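Local atomic coordinates of hypothetical protein PH1789 (PDB entry 1WR2), a protein that is of unknown function but belongs to the ATP-grasp superfamily. Residues Arg7-Val12 against Thr18-Tyr23. Residues are numbered along the deposited sequence; the frame is centred on the assembly and turned at random.
Sequences RVIEEV and TAMVEY
Met20 reaches across to helix 3-14 with its terminal methyl, and the contacts between side chains all converge on this one group. CE lies 3.9 Å from Val8 CG1 and equally 3.9 Å from Val12 CG2, so the methyl touches two valines one helical turn apart, which the ordinary helical bond from Val12 N to Val8 O (3.2 Å) links. Met20 CE also lies near the base of Ile9, 4.4 Å from its CA, with CG1 little farther away. The methionine crosses each valine at roughly a right angle. Its chain runs extended through chi2 and then turns about its CG-SD bond (chi3 79°), which brings the methyl to the helix although the side chain does not leave the backbone toward it. A long unbranched side chain suits this task, whereas the short, beta-branched valines give the helix a compact apolar face.

Polar contacts stay within the helix: on its exposed side Arg7 NH2 makes a weak, salt-bridging hydrogen bond of 3.3 Å to Glu11 OE2, one turn on. No hydrogen bond joins the two segments.

Met20 also touches Val28 of helix 22-30 and Ile232 and Leu234 of strand 225-234, and Ile9 meets Leu234 too. Backbone bonds of Thr18 with Leu234 and Met20 with Ile232 tie 18-23 to that strand. The arrangement is plain helix-on-sheet packing, in which the N-terminal helix rests through Met20 on the margin of the antiparallel sheet in this ATP-grasp protein.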
loop_
_atom_site.group_PDB
_atom_site.type_symbol
_atom_site.label_atom_id
_atom_site.label_comp_id
_atom_site.label_asym_id
_atom_site.label_seq_id
_atom_site.Cartn_x
_atom_site.Cartn_y
_atom_site.Cartn_z
ATOM N N ARG A 7 -3.552 -8.757 15.652
ATOM C CA ARG A 7 -3.550 -7.760 16.715
ATOM C C ARG A 7 -3.962 -6.399 16.160
ATOM O O ARG A 7 -4.896 -5.767 16.658
ATOM C CB ARG A 7 -2.153 -7.662 17.328
ATOM C CG ARG A 7 -2.127 -7.121 18.753
ATOM C CD ARG A 7 -0.900 -6.256 18.972
ATOM N NE ARG A 7 -1.087 -4.938 18.372
ATOM C CZ ARG A 7 -0.102 -4.085 18.107
ATOM N NH1 ARG A 7 1.152 -4.413 18.383
ATOM N NH2 ARG A 7 -0.375 -2.901 17.574
ATOM N N VAL A 8 -3.261 -5.954 15.122
ATOM C CA VAL A 8 -3.558 -4.673 14.502
ATOM C C VAL A 8 -4.990 -4.683 13.975
ATOM O O VAL A 8 -5.720 -3.703 14.124
ATOM C CB VAL A 8 -2.575 -4.376 13.345
ATOM C CG1 VAL A 8 -2.798 -2.969 12.817
ATOM C CG2 VAL A 8 -1.142 -4.537 13.831
ATOM N N ILE A 9 -5.394 -5.795 13.367
ATOM C CA ILE A 9 -6.748 -5.917 12.836
ATOM C C ILE A 9 -7.792 -5.807 13.951
ATOM O O ILE A 9 -8.715 -4.992 13.872
ATOM C CB ILE A 9 -6.936 -7.258 12.091
ATOM C CG1 ILE A 9 -6.139 -7.238 10.782
ATOM C CG2 ILE A 9 -8.405 -7.498 11.810
ATOM C CD1 ILE A 9 -6.179 -8.540 10.009
ATOM N N GLU A 10 -7.647 -6.627 14.987
ATOM C CA GLU A 10 -8.582 -6.602 16.110
ATOM C C GLU A 10 -8.714 -5.190 16.673
ATOM O O GLU A 10 -9.823 -4.689 16.886
ATOM C CB GLU A 10 -8.111 -7.546 17.224
ATOM C CG GLU A 10 -8.370 -9.027 16.974
ATOM C CD GLU A 10 -9.842 -9.338 16.731
ATOM O OE1 GLU A 10 -10.707 -8.676 17.348
ATOM O OE2 GLU A 10 -10.136 -10.254 15.934
ATOM N N GLU A 11 -7.570 -4.556 16.908
ATOM C CA GLU A 11 -7.522 -3.203 17.452
ATOM C C GLU A 11 -8.410 -2.244 16.664
ATOM O O GLU A 11 -9.161 -1.456 17.243
ATOM C CB GLU A 11 -6.073 -2.707 17.452
ATOM C CG GLU A 11 -5.854 -1.366 18.141
ATOM C CD GLU A 11 -4.377 -1.042 18.335
ATOM O OE1 GLU A 11 -4.070 0.048 18.868
ATOM O OE2 GLU A 11 -3.524 -1.878 17.958
ATOM N N VAL A 12 -8.323 -2.318 15.340
ATOM C CA VAL A 12 -9.114 -1.461 14.472
ATOM C C VAL A 12 -10.600 -1.772 14.609
ATOM O O VAL A 12 -11.426 -0.865 14.744
ATOM C CB VAL A 12 -8.695 -1.641 12.992
ATOM C CG1 VAL A 12 -9.609 -0.841 12.087
ATOM C CG2 VAL A 12 -7.250 -1.196 12.810
ATOM N N THR A 18 -13.947 -0.364 9.816
ATOM C CA THR A 18 -13.730 -1.442 8.865
ATOM C C THR A 18 -12.557 -1.089 7.948
ATOM O O THR A 18 -11.819 -1.971 7.504
ATOM C CB THR A 18 -14.980 -1.706 8.009
ATOM O OG1 THR A 18 -15.220 -0.586 7.150
ATOM C CG2 THR A 18 -16.194 -1.924 8.902
ATOM N N ALA A 19 -12.377 0.202 7.679
ATOM C CA ALA A 19 -11.289 0.638 6.810
ATOM C C ALA A 19 -10.013 0.954 7.588
ATOM O O ALA A 19 -10.019 1.753 8.521
ATOM C CB ALA A 19 -11.721 1.856 6.003
ATOM N N MET A 20 -8.915 0.322 7.196
ATOM C CA MET A 20 -7.636 0.556 7.850
ATOM C C MET A 20 -6.891 1.690 7.150
ATOM O O MET A 20 -6.916 1.789 5.921
ATOM C CB MET A 20 -6.774 -0.708 7.797
ATOM C CG MET A 20 -7.422 -1.935 8.393
ATOM S SD MET A 20 -6.283 -3.340 8.454
ATOM C CE MET A 20 -5.305 -2.918 9.891
ATOM N N VAL A 21 -6.222 2.542 7.924
ATOM C CA VAL A 21 -5.452 3.637 7.337
ATOM C C VAL A 21 -4.123 3.064 6.856
ATOM O O VAL A 21 -3.739 1.971 7.249
ATOM C CB VAL A 21 -5.218 4.792 8.353
ATOM C CG1 VAL A 21 -6.562 5.421 8.731
ATOM C CG2 VAL A 21 -4.513 4.274 9.582
ATOM N N GLU A 22 -3.427 3.799 6.002
ATOM C CA GLU A 22 -2.177 3.319 5.427
ATOM C C GLU A 22 -1.182 2.681 6.391
ATOM O O GLU A 22 -0.672 1.600 6.113
ATOM C CB GLU A 22 -1.480 4.447 4.661
ATOM C CG GLU A 22 -0.268 3.995 3.860
ATOM C CD GLU A 22 0.348 5.125 3.048
ATOM O OE1 GLU A 22 -0.299 6.188 2.901
ATOM O OE2 GLU A 22 1.476 4.943 2.551
ATOM N N TYR A 23 -0.910 3.320 7.527
ATOM C CA TYR A 23 0.070 2.746 8.439
ATOM C C TYR A 23 -0.407 1.458 9.075
ATOM O O TYR A 23 0.401 0.574 9.342
ATOM C CB TYR A 23 0.512 3.769 9.508
ATOM C CG TYR A 23 -0.429 3.959 10.674
ATOM C CD1 TYR A 23 -0.489 3.029 11.713
ATOM C CD2 TYR A 23 -1.262 5.073 10.741
ATOM C CE1 TYR A 23 -1.366 3.209 12.794
ATOM C CE2 TYR A 23 -2.137 5.262 11.809
ATOM C CZ TYR A 23 -2.185 4.328 12.828
ATOM O OH TYR A 23 -3.063 4.512 13.864
#